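Local coordinates for protein Phthiocerol/phenolphthiocerol synthesis polyketide synthase type I PpsC (Mycobacterium tuberculosis, PDB 5NJI) that probably removes water from beta-hydroxyacyl intermediates during phthiocerol and phenolphthiocerol synthesis, through its dehydratase domain, at residues F222-P226 / V227-I231; L286-G290 / D291-G295; F60-D64 / L65-P69. The protein carries 1 engineered substitution. One frame throughout, in Å; residues are numbered along the deposited sequence.

Interaction 1: F222-P226 / V227-I231; sequences FMLHP and VMMDI. With 8Z2 (~{S}-[2-[3-[[(2~{R})-4-[[[(2~{R},3~{S},4~{R},5~{R})-5-(6-aminopurin-9-yl)-4-oxidanyl-3-phosphonooxy-oxolan-2-yl]methoxy-oxidanyl-phosphoryl]oxy-oxidanyl-phosphoryl]oxy-3,3-dimethyl-2-oxidanyl-butanoyl]amino]propanoylamino]ethyl] (~{E})-dodec-2-enethioate), chain B.
H225 is the N-cap residue of helix 226-234, and its side chain turns back onto the first turn to accept from V227 N. With chi1 at -163°, CG lies beside the carbonyl carbon, and the ring swings over toward the helix. Its ND1 accepts V227 N at 3.2 Å, with the donor at the ring edge and close to the ring plane, although the bond is bent (144°). Beyond it, H225 CE1 packs on V227 CG2 at 3.5 Å. The opposite nitrogen, NE2, is hydrogen-bonded to A215 O, so both ring nitrogens are engaged and the rotation of the imidazole is fixed. F222 CD2 sits over one ring face.

P226 suits the first turn because it has no N-H needing a partner. Regular helical bonding follows: M229 N reaches H225 O at 3.2 Å, and D230 N reaches P226 O at 2.9 Å. On another flank, in one of its two conformers, L224 brings CD2 to 3.7 Å from M229 SD. D230 faces the ligand, its OD1 3.5 Å from CA5 of the acyl chain, while OD2 is held by Q234. This capped helix, lining an acyl pocket, is typical of the double-hotdog fold of polyketide synthase dehydratases.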
loop_
_atom_site.group_PDB
_atom_site.type_symbol
_atom_site.label_atom_id
_atom_site.label_comp_id
_atom_site.label_asym_id
_atom_site.label_seq_id
_atom_site.Cartn_x
_atom_site.Cartn_y
_atom_site.Cartn_z
ATOM N N PHE A 222 0.680 -13.216 2.307
ATOM C CA PHE A 222 1.040 -11.802 2.368
ATOM C C PHE A 222 1.842 -11.482 3.622
ATOM O O PHE A 222 1.480 -11.894 4.729
ATOM C CB PHE A 222 -0.197 -10.903 2.341
ATOM C CG PHE A 222 -0.980 -10.939 1.050
ATOM C CD1 PHE A 222 -0.389 -11.284 -0.148
ATOM C CD2 PHE A 222 -2.318 -10.582 1.043
ATOM C CE1 PHE A 222 -1.118 -11.293 -1.324
ATOM C CE2 PHE A 222 -3.047 -10.589 -0.110
ATOM C CZ PHE A 222 -2.449 -10.950 -1.308
ATOM N N MET A 223 2.819 -10.638 3.425
ATOM C CA MET A 223 3.616 -10.090 4.505
ATOM C C MET A 223 2.797 -8.869 5.038
ATOM O O MET A 223 2.580 -8.698 6.215
ATOM C CB MET A 223 5.023 -9.597 4.097
ATOM C CG MET A 223 5.977 -10.640 3.574
ATOM S SD MET A 223 6.441 -11.694 4.910
ATOM C CE MET A 223 7.359 -10.549 5.887
ATOM N N LEU A 224 2.236 -8.183 4.143
ATOM C CA LEU A 224 1.501 -6.916 4.372
ATOM C C LEU A 224 0.267 -6.936 3.469
ATOM O O LEU A 224 0.412 -7.226 2.367
ATOM C CB LEU A 224 2.429 -5.688 3.975
ATOM C CG LEU A 224 2.093 -4.195 4.094
ATOM C CD1 LEU A 224 1.718 -3.832 5.524
ATOM C CD2 LEU A 224 3.189 -3.247 3.575
ATOM N N HIS A 225 -0.842 -7.016 3.947
ATOM C CA HIS A 225 -2.067 -7.164 3.158
ATOM C C HIS A 225 -2.309 -5.819 2.393
ATOM O O HIS A 225 -2.587 -4.884 3.000
ATOM C CB HIS A 225 -3.327 -7.548 4.016
ATOM C CG HIS A 225 -4.473 -8.085 3.208
ATOM N ND1 HIS A 225 -4.941 -7.463 2.083
ATOM C CD2 HIS A 225 -5.209 -9.218 3.329
ATOM C CE1 HIS A 225 -5.910 -8.179 1.555
ATOM N NE2 HIS A 225 -6.095 -9.245 2.294
ATOM N N PRO A 226 -2.203 -5.800 1.072
ATOM C CA PRO A 226 -2.334 -4.566 0.337
ATOM C C PRO A 226 -3.688 -3.827 0.544
ATOM O O PRO A 226 -3.781 -2.670 0.538
ATOM C CB PRO A 226 -2.188 -5.005 -1.141
ATOM C CG PRO A 226 -1.521 -6.269 -1.101
ATOM C CD PRO A 226 -1.805 -6.913 0.201
ATOM N N VAL A 227 -4.746 -4.604 0.659
ATOM C CA VAL A 227 -6.070 -3.942 0.727
ATOM C C VAL A 227 -6.164 -3.217 2.055
ATOM O O VAL A 227 -6.607 -2.163 2.211
ATOM C CB VAL A 227 -7.287 -4.926 0.606
ATOM C CG1 VAL A 227 -8.587 -4.227 0.744
ATOM C CG2 VAL A 227 -7.146 -5.742 -0.661
ATOM N N MET A 228 -5.696 -3.892 3.090
ATOM C CA MET A 228 -5.590 -3.249 4.412
ATOM C C MET A 228 -4.673 -1.819 4.635
ATOM O O MET A 228 -5.038 -0.840 5.065
ATOM C CB MET A 228 -5.226 -4.193 5.611
ATOM C CG MET A 228 -5.542 -3.644 6.964
ATOM S SD MET A 228 -7.340 -3.850 7.189
ATOM C CE MET A 228 -7.607 -3.732 8.913
ATOM N N MET A 229 -3.533 -1.954 3.954
ATOM C CA MET A 229 -2.653 -0.821 3.804
ATOM C C MET A 229 -3.416 0.284 3.003
ATOM O O MET A 229 -3.392 1.384 3.363
ATOM C CB MET A 229 -1.308 -1.095 3.109
ATOM C CG MET A 229 -0.464 0.138 2.933
ATOM S SD MET A 229 1.146 -0.403 2.403
ATOM C CE MET A 229 1.896 1.147 2.061
ATOM N N ASP A 230 -4.061 -0.065 1.885
ATOM C CA ASP A 230 -4.783 0.954 1.148
ATOM C C ASP A 230 -5.877 1.582 2.004
ATOM O O ASP A 230 -6.068 2.801 1.962
ATOM C CB ASP A 230 -5.383 0.378 -0.137
ATOM C CG ASP A 230 -5.923 1.474 -1.045
ATOM O OD1 ASP A 230 -5.097 2.136 -1.718
ATOM O OD2 ASP A 230 -7.156 1.709 -1.059
ATOM N N ILE A 231 -6.618 0.763 2.763
ATOM C CA ILE A 231 -7.672 1.277 3.638
ATOM C C ILE A 231 -7.087 2.261 4.634
ATOM O O ILE A 231 -7.634 3.347 4.861
ATOM C CB ILE A 231 -8.400 0.111 4.342
ATOM C CG1 ILE A 231 -9.265 -0.667 3.357
ATOM C CG2 ILE A 231 -9.275 0.623 5.506
ATOM C CD1 ILE A 231 -9.613 -2.088 3.846
HETATM C C2 8Z2 B . 13.990 7.335 -10.806
HETATM C C4 8Z2 B . 12.551 8.493 -12.245
HETATM C C5 8Z2 B . 13.250 8.071 -13.273
HETATM C C6 8Z2 B . 14.308 7.318 -13.107
HETATM C C8 8Z2 B . 11.696 9.270 -14.060
HETATM C C10 8Z2 B . -6.517 11.688 -0.984
HETATM C C11 8Z2 B . -6.116 12.990 -0.417
HETATM C C12 8Z2 B . -6.527 14.094 -1.314
HETATM N N9 8Z2 B . 11.548 9.189 -12.741
HETATM N N7 8Z2 B . 12.706 8.528 -14.372
HETATM N N3 8Z2 B . 12.899 8.140 -10.995
HETATM N N1 8Z2 B . 14.711 6.936 -11.894
HETATM N N6 8Z2 B . 14.906 6.979 -14.221
HETATM C "C1'" 8Z2 B . 10.760 9.665 -11.428
HETATM C "C2'" 8Z2 B . 11.599 10.831 -11.064
HETATM O "O2'" 8Z2 B . 11.728 10.544 -9.678
HETATM C "C3'" 8Z2 B . 10.682 12.074 -11.536
HETATM O "O3'" 8Z2 B . 11.537 13.241 -11.710
HETATM C "C4'" 8Z2 B . 9.450 11.677 -10.480
HETATM O "O4'" 8Z2 B . 9.357 10.232 -10.881
HETATM C "C5'" 8Z2 B . 8.027 12.215 -10.481
HETATM O "O5'" 8Z2 B . 7.282 11.960 -11.612
HETATM P P1 8Z2 B . 7.613 12.334 -13.003
HETATM O O11 8Z2 B . 8.360 11.134 -13.362
HETATM O O12 8Z2 B . 8.599 13.425 -13.210
HETATM O O6 8Z2 B . 6.246 12.566 -13.997
HETATM P P2 8Z2 B . 5.839 11.450 -15.091
HETATM O O21 8Z2 B . 6.999 10.410 -15.388
HETATM O O22 8Z2 B . 5.311 11.672 -16.375
HETATM O O7 8Z2 B . 4.654 10.834 -14.149
HETATM C CPA 8Z2 B . 4.073 11.378 -12.951
HETATM C CPB 8Z2 B . 3.011 10.318 -12.548
HETATM C CP8 8Z2 B . 3.755 8.978 -12.412
HETATM C CP7 8Z2 B . 2.331 10.654 -11.260
HETATM C CP9 8Z2 B . 1.971 10.233 -13.659
HETATM O OP3 8Z2 B . 4.697 9.170 -11.433
HETATM C CP6 8Z2 B . 2.855 7.769 -12.044
HETATM O OP2 8Z2 B . 1.994 7.461 -12.785
HETATM N NP2 8Z2 B . 3.213 7.023 -11.009
HETATM C CP5 8Z2 B . 2.549 5.824 -10.550
HETATM C CP4 8Z2 B . 1.539 6.177 -9.476
HETATM C CP3 8Z2 B . 0.844 4.872 -9.023
HETATM O OP1 8Z2 B . 0.805 3.938 -9.747
HETATM N NP1 8Z2 B . 0.293 4.849 -7.834
HETATM C CP2 8Z2 B . -0.336 3.680 -7.299
HETATM C CP1 8Z2 B . -1.684 3.456 -7.885
HETATM S S 8Z2 B . -2.846 4.761 -7.377
HETATM P P3 8Z2 B . 12.781 13.048 -12.941
HETATM O O31 8Z2 B . 11.911 12.285 -14.172
HETATM O O32 8Z2 B . 13.793 12.099 -12.720
HETATM O O33 8Z2 B . 13.428 14.222 -13.535
HETATM C CA1 8Z2 B . -3.112 4.394 -5.913
HETATM C CA2 8Z2 B . -4.088 5.260 -5.207
HETATM O OA1 8Z2 B . -2.649 3.505 -5.271
HETATM C CA3 8Z2 B . -4.341 4.982 -3.777
HETATM C CA4 8Z2 B . -5.276 5.876 -3.074
HETATM C CA5 8Z2 B . -5.279 5.678 -1.579
HETATM C CA6 8Z2 B . -6.218 6.676 -0.920
HETATM C CA7 8Z2 B . -5.581 8.082 -0.840
HETATM C CA8 8Z2 B . -6.605 9.180 -0.633
HETATM C CA9 8Z2 B . -6.006 10.543 -0.193
#

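Interaction 2: L286-G290 / D291-G295; sequences LAAAG and DRLVG
L286, A289 and V294 carry most of the packing in this beta hairpin, where strands 281-289 and 292-300 meet through a tight two-residue turn. The leucine lies at the inner end. Its CG is turned beside its own carbonyl carbon (chi1 -169°), and CD1 crosses to the partner strand, where it reaches G295 CA at 3.8 Å and L293 CB at 4.0 Å. G295, which has no side chain, lets that methyl come close to its CA. On the other sheet face, A289 CB meets V294 CG2 at 3.8 Å: a small methyl beside a beta-branched side chain that suits an extended backbone.

Backbone pairing sets this spacing. V294 N donates to A287 O at 2.8 Å in an almost straight bond, and V294 O accepts A287 N in return. Nearer the turn, A289 and R292 exchange a second pair of bonds; R292 N comes to A289 O (3.0 Å) from 52° above the carbonyl plane. The type II' turn puts G290 at a positive phi, a conformation glycine adopts readily, and D291 follows. One water donates to both G290 O (2.6 Å) and R292 O (2.9 Å).

R292 extends away to a salt bridge with E314 and to the bound coenzyme A derivative. Strand 306-317 pairs with L293 and G295, while helix 240-246 packs against L286 and L293.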
loop_
_atom_site.group_PDB
_atom_site.type_symbol
_atom_site.label_atom_id
_atom_site.label_comp_id
_atom_site.label_asym_id
_atom_site.label_seq_id
_atom_site.Cartn_x
_atom_site.Cartn_y
_atom_site.Cartn_z
ATOM N N LEU A 286 -1.998 14.843 6.903
ATOM C CA LEU A 286 -1.618 15.246 5.564
ATOM C C LEU A 286 -1.242 16.717 5.569
ATOM O O LEU A 286 -1.914 17.530 6.216
ATOM C CB LEU A 286 -2.767 14.994 4.595
ATOM C CG LEU A 286 -2.533 15.095 3.089
ATOM C CD1 LEU A 286 -1.671 13.951 2.599
ATOM C CD2 LEU A 286 -3.840 15.067 2.374
ATOM N N ALA A 287 -0.144 17.046 4.885
ATOM C CA ALA A 287 0.335 18.411 4.733
ATOM C C ALA A 287 0.681 18.672 3.269
ATOM O O ALA A 287 1.082 17.764 2.529
ATOM C CB ALA A 287 1.578 18.668 5.616
ATOM N N ALA A 288 0.500 19.917 2.840
ATOM C CA ALA A 288 0.976 20.340 1.534
ATOM C C ALA A 288 2.494 20.455 1.520
ATOM O O ALA A 288 3.120 20.861 2.509
ATOM C CB ALA A 288 0.351 21.682 1.143
ATOM N N ALA A 289 3.078 20.116 0.373
ATOM C CA ALA A 289 4.509 20.231 0.116
ATOM C C ALA A 289 4.614 20.816 -1.295
ATOM O O ALA A 289 4.787 20.112 -2.289
ATOM C CB ALA A 289 5.227 18.892 0.249
ATOM N N GLY A 290 4.462 22.128 -1.384
ATOM C CA GLY A 290 4.382 22.755 -2.691
ATOM C C GLY A 290 3.177 22.226 -3.448
ATOM O O GLY A 290 2.038 22.265 -2.959
ATOM N N ASP A 291 3.431 21.690 -4.638
ATOM C CA ASP A 291 2.372 21.164 -5.488
ATOM C C ASP A 291 2.032 19.726 -5.156
ATOM O O ASP A 291 1.144 19.151 -5.787
ATOM C CB ASP A 291 2.764 21.262 -6.967
ATOM C CG ASP A 291 3.982 20.433 -7.313
ATOM O OD1 ASP A 291 4.774 20.101 -6.399
ATOM O OD2 ASP A 291 4.156 20.129 -8.513
ATOM N N ARG A 292 2.713 19.137 -4.189
ATOM C CA ARG A 292 2.463 17.769 -3.775
ATOM C C ARG A 292 1.870 17.751 -2.377
ATOM O O ARG A 292 1.750 18.785 -1.712
ATOM C CB ARG A 292 3.755 16.961 -3.841
ATOM C CG ARG A 292 4.238 16.813 -5.268
ATOM C CD ARG A 292 5.077 15.590 -5.488
ATOM N NE ARG A 292 5.135 15.286 -6.913
ATOM C CZ ARG A 292 5.917 14.364 -7.449
ATOM N NH1 ARG A 292 6.724 13.652 -6.679
ATOM N NH2 ARG A 292 5.888 14.163 -8.758
ATOM N N LEU A 293 1.466 16.556 -1.948
ATOM C CA LEU A 293 0.947 16.319 -0.608
ATOM C C LEU A 293 1.785 15.242 0.059
ATOM O O LEU A 293 2.236 14.304 -0.611
ATOM C CB LEU A 293 -0.523 15.889 -0.663
ATOM C CG LEU A 293 -1.439 16.855 -1.408
ATOM C CD1 LEU A 293 -2.739 16.143 -1.745
ATOM C CD2 LEU A 293 -1.716 18.103 -0.596
ATOM N N VAL A 294 2.030 15.391 1.360
ATOM C CA VAL A 294 2.812 14.419 2.123
ATOM C C VAL A 294 2.029 14.017 3.365
ATOM O O VAL A 294 1.643 14.867 4.178
ATOM C CB VAL A 294 4.199 14.954 2.520
ATOM C CG1 VAL A 294 4.922 13.953 3.400
ATOM C CG2 VAL A 294 5.022 15.230 1.270
ATOM N N GLY A 295 1.822 12.709 3.532
ATOM C CA GLY A 295 1.041 12.195 4.627
ATOM C C GLY A 295 1.829 11.219 5.481
ATOM O O GLY A 295 2.940 10.781 5.143
HETATM O O HOH W 1 -0.050 20.789 -2.840
#

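Interaction 3: F60-D64 / L65-P69; sequences FVIDD and LVVLP. Engineered in segment 60-64: F60 (natural residue His). With 8Z2 (~{S}-[2-[3-[[(2~{R})-4-[[[(2~{R},3~{S},4~{R},5~{R})-5-(6-aminopurin-9-yl)-4-oxidanyl-3-phosphonooxy-oxolan-2-yl]methoxy-oxidanyl-phosphoryl]oxy-oxidanyl-phosphoryl]oxy-3,3-dimethyl-2-oxidanyl-butanoyl]amino]propanoylamino]ethyl] (~{E})-dodec-2-enethioate), chain B.
F60, on the first strand of a short beta hairpin (60-62 and 65-66) bordering the acyl-CoA pocket, packs with P69, just beyond the second strand, as the apolar centre. F60 is an engineered residue, replacing the natural histidine. P69 CB stands almost exactly above the ring, 3.6 Å from its centroid and 3° off the normal, a CH-pi contact to one face. Because CG is anti to the backbone N (chi1 -161°), the ring is carried toward the ligand: F60 CZ lies 3.6 Å from the thioester carbonyl oxygen OA1, and the ligand's CA2 lies at the ring edge, in its plane.

Further along, I62 CB packs on V67 CG2, while the extended end of I62 brings CD1 to 3.7 Å from the thioester sulfur, an apolar branch suited to this lining. V61 and V66 face each other on the other side of the hairpin, where beta-branched valines fit the extended backbone.

V67 N donates to F60 O at 3.1 Å, and I62 N donates to L65 O at 2.8 Å. At the exposed polar edge, D63 and D64 make the type I' turn, both with positive phi, which aspartate tolerates better than beta-branched residues; D64 N is hydrogen-bonded to Q186 OE1. Closing the turn, L65 N donates to I62 O at 3.0 Å, from 57° above the carbonyl plane.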
loop_
_atom_site.group_PDB
_atom_site.type_symbol
_atom_site.label_atom_id
_atom_site.label_comp_id
_atom_site.label_asym_id
_atom_site.label_seq_id
_atom_site.Cartn_x
_atom_site.Cartn_y
_atom_site.Cartn_z
ATOM N N PHE A 60 -10.121 -2.252 -7.461
ATOM C CA PHE A 60 -9.295 -1.051 -7.412
ATOM C C PHE A 60 -9.254 -0.431 -8.804
ATOM O O PHE A 60 -8.556 -0.929 -9.689
ATOM C CB PHE A 60 -7.892 -1.347 -6.908
ATOM C CG PHE A 60 -7.195 -0.114 -6.427
ATOM C CD1 PHE A 60 -7.356 0.318 -5.123
ATOM C CD2 PHE A 60 -6.464 0.662 -7.303
ATOM C CE1 PHE A 60 -6.740 1.460 -4.689
ATOM C CE2 PHE A 60 -5.854 1.816 -6.881
ATOM C CZ PHE A 60 -6.005 2.223 -5.565
ATOM N N VAL A 61 -10.009 0.638 -8.985
ATOM C CA VAL A 61 -10.275 1.210 -10.297
ATOM C C VAL A 61 -9.977 2.701 -10.270
ATOM O O VAL A 61 -10.280 3.394 -9.294
ATOM C CB VAL A 61 -11.732 0.940 -10.705
ATOM C CG1 VAL A 61 -12.116 1.708 -11.971
ATOM C CG2 VAL A 61 -11.952 -0.563 -10.874
ATOM N N ILE A 62 -9.349 3.191 -11.333
ATOM C CA ILE A 62 -9.107 4.614 -11.530
ATOM C C ILE A 62 -9.607 4.973 -12.922
ATOM O O ILE A 62 -9.169 4.378 -13.912
ATOM C CB ILE A 62 -7.625 4.985 -11.373
ATOM C CG1 ILE A 62 -7.140 4.649 -9.961
ATOM C CG2 ILE A 62 -7.423 6.475 -11.682
ATOM C CD1 ILE A 62 -5.732 5.071 -9.669
ATOM N N ASP A 63 -10.552 5.904 -13.002
ATOM C CA ASP A 63 -11.084 6.328 -14.301
ATOM C C ASP A 63 -11.535 5.117 -15.122
ATOM O O ASP A 63 -11.208 4.981 -16.307
ATOM C CB ASP A 63 -10.045 7.147 -15.077
ATOM C CG ASP A 63 -9.766 8.504 -14.450
ATOM O OD1 ASP A 63 -10.583 8.971 -13.631
ATOM O OD2 ASP A 63 -8.728 9.112 -14.798
ATOM N N ASP A 64 -12.283 4.229 -14.458
ATOM C CA ASP A 64 -12.886 3.021 -15.026
ATOM C C ASP A 64 -11.901 1.889 -15.309
ATOM O O ASP A 64 -12.333 0.777 -15.631
ATOM C CB ASP A 64 -13.640 3.334 -16.326
ATOM C CG ASP A 64 -14.879 4.168 -16.095
ATOM O OD1 ASP A 64 -15.553 3.958 -15.061
ATOM O OD2 ASP A 64 -15.175 5.029 -16.952
ATOM N N LEU A 65 -10.601 2.126 -15.174
ATOM C CA LEU A 65 -9.603 1.095 -15.468
ATOM C C LEU A 65 -9.095 0.448 -14.186
ATOM O O LEU A 65 -8.815 1.139 -13.203
ATOM C CB LEU A 65 -8.406 1.667 -16.237
ATOM C CG LEU A 65 -8.699 2.420 -17.529
ATOM C CD1 LEU A 65 -7.381 2.814 -18.171
ATOM C CD2 LEU A 65 -9.533 1.586 -18.467
ATOM N N VAL A 66 -8.943 -0.877 -14.226
ATOM C CA VAL A 66 -8.342 -1.616 -13.116
ATOM C C VAL A 66 -6.857 -1.297 -13.071
ATOM O O VAL A 66 -6.136 -1.497 -14.049
ATOM C CB VAL A 66 -8.566 -3.125 -13.275
ATOM C CG1 VAL A 66 -7.863 -3.913 -12.153
ATOM C CG2 VAL A 66 -10.061 -3.455 -13.302
ATOM N N VAL A 67 -6.392 -0.801 -11.931
ATOM C CA VAL A 67 -5.025 -0.348 -11.767
ATOM C C VAL A 67 -4.478 -1.032 -10.527
ATOM O O VAL A 67 -5.198 -1.231 -9.550
ATOM C CB VAL A 67 -4.976 1.185 -11.626
ATOM C CG1 VAL A 67 -3.630 1.664 -11.104
ATOM C CG2 VAL A 67 -5.286 1.822 -12.963
ATOM N N LEU A 68 -3.210 -1.386 -10.557
ATOM C CA LEU A 68 -2.650 -2.056 -9.405
ATOM C C LEU A 68 -2.395 -1.036 -8.301
ATOM O O LEU A 68 -1.739 -0.017 -8.550
ATOM C CB LEU A 68 -1.343 -2.766 -9.754
ATOM C CG LEU A 68 -0.871 -3.770 -8.704
ATOM C CD1 LEU A 68 -1.777 -5.002 -8.709
ATOM C CD2 LEU A 68 0.562 -4.168 -8.948
ATOM N N PRO A 69 -2.896 -1.249 -7.087
ATOM C CA PRO A 69 -2.726 -0.218 -6.059
ATOM C C PRO A 69 -1.287 -0.131 -5.572
ATOM O O PRO A 69 -0.540 -1.113 -5.568
ATOM C CB PRO A 69 -3.672 -0.666 -4.945
ATOM C CG PRO A 69 -3.796 -2.113 -5.105
ATOM C CD PRO A 69 -3.704 -2.380 -6.591
HETATM C C2 8Z2 B . 13.990 7.335 -10.806
HETATM C C4 8Z2 B . 12.551 8.493 -12.245
HETATM C C5 8Z2 B . 13.250 8.071 -13.273
HETATM C C6 8Z2 B . 14.308 7.318 -13.107
HETATM C C8 8Z2 B . 11.696 9.270 -14.060
HETATM C C10 8Z2 B . -6.517 11.688 -0.984
HETATM C C11 8Z2 B . -6.116 12.990 -0.417
HETATM C C12 8Z2 B . -6.527 14.094 -1.314
HETATM N N9 8Z2 B . 11.548 9.189 -12.741
HETATM N N7 8Z2 B . 12.706 8.528 -14.372
HETATM N N3 8Z2 B . 12.899 8.140 -10.995
HETATM N N1 8Z2 B . 14.711 6.936 -11.894
HETATM N N6 8Z2 B . 14.906 6.979 -14.221
HETATM C "C1'" 8Z2 B . 10.760 9.665 -11.428
HETATM C "C2'" 8Z2 B . 11.599 10.831 -11.064
HETATM O "O2'" 8Z2 B . 11.728 10.544 -9.678
HETATM C "C3'" 8Z2 B . 10.682 12.074 -11.536
HETATM O "O3'" 8Z2 B . 11.537 13.241 -11.710
HETATM C "C4'" 8Z2 B . 9.450 11.677 -10.480
HETATM O "O4'" 8Z2 B . 9.357 10.232 -10.881
HETATM C "C5'" 8Z2 B . 8.027 12.215 -10.481
HETATM O "O5'" 8Z2 B . 7.282 11.960 -11.612
HETATM P P1 8Z2 B . 7.613 12.334 -13.003
HETATM O O11 8Z2 B . 8.360 11.134 -13.362
HETATM O O12 8Z2 B . 8.599 13.425 -13.210
HETATM O O6 8Z2 B . 6.246 12.566 -13.997
HETATM P P2 8Z2 B . 5.839 11.450 -15.091
HETATM O O21 8Z2 B . 6.999 10.410 -15.388
HETATM O O22 8Z2 B . 5.311 11.672 -16.375
HETATM O O7 8Z2 B . 4.654 10.834 -14.149
HETATM C CPA 8Z2 B . 4.073 11.378 -12.951
HETATM C CPB 8Z2 B . 3.011 10.318 -12.548
HETATM C CP8 8Z2 B . 3.755 8.978 -12.412
HETATM C CP7 8Z2 B . 2.331 10.654 -11.260
HETATM C CP9 8Z2 B . 1.971 10.233 -13.659
HETATM O OP3 8Z2 B . 4.697 9.170 -11.433
HETATM C CP6 8Z2 B . 2.855 7.769 -12.044
HETATM O OP2 8Z2 B . 1.994 7.461 -12.785
HETATM N NP2 8Z2 B . 3.213 7.023 -11.009
HETATM C CP5 8Z2 B . 2.549 5.824 -10.550
HETATM C CP4 8Z2 B . 1.539 6.177 -9.476
HETATM C CP3 8Z2 B . 0.844 4.872 -9.023
HETATM O OP1 8Z2 B . 0.805 3.938 -9.747
HETATM N NP1 8Z2 B . 0.293 4.849 -7.834
HETATM C CP2 8Z2 B . -0.336 3.680 -7.299
HETATM C CP1 8Z2 B . -1.684 3.456 -7.885
HETATM S S 8Z2 B . -2.846 4.761 -7.377
HETATM P P3 8Z2 B . 12.781 13.048 -12.941
HETATM O O31 8Z2 B . 11.911 12.285 -14.172
HETATM O O32 8Z2 B . 13.793 12.099 -12.720
HETATM O O33 8Z2 B . 13.428 14.222 -13.535
HETATM C CA1 8Z2 B . -3.112 4.394 -5.913
HETATM C CA2 8Z2 B . -4.088 5.260 -5.207
HETATM O OA1 8Z2 B . -2.649 3.505 -5.271
HETATM C CA3 8Z2 B . -4.341 4.982 -3.777
HETATM C CA4 8Z2 B . -5.276 5.876 -3.074
HETATM C CA5 8Z2 B . -5.279 5.678 -1.579
HETATM C CA6 8Z2 B . -6.218 6.676 -0.920
HETATM C CA7 8Z2 B . -5.581 8.082 -0.840
HETATM C CA8 8Z2 B . -6.605 9.180 -0.633
HETATM C CA9 8Z2 B . -6.006 10.543 -0.193
#

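In the fold
Followed from the N terminus, the chain makes interaction 3 first, then interaction 1, then interaction 2. They lie in series, so none nests in or crosses another. Interaction 3 reverses the chain just ahead of helix 70-84; interaction 1 turns the loop after strand 205-209 into helix 226-234; interaction 2 reverses strand 281-289 into strand 292-300. Interactions 1 and 3 lie far apart in the sequence yet meet beside the thioester and the first carbons of the acyl chain, where D230 OD1 lies 3.5 Å from CE1 of the engineered F60. Interaction 2 stands apart at the surface, its centre about 23 Å from each of the other centres, and is related to them through R292, which touches the same ligand.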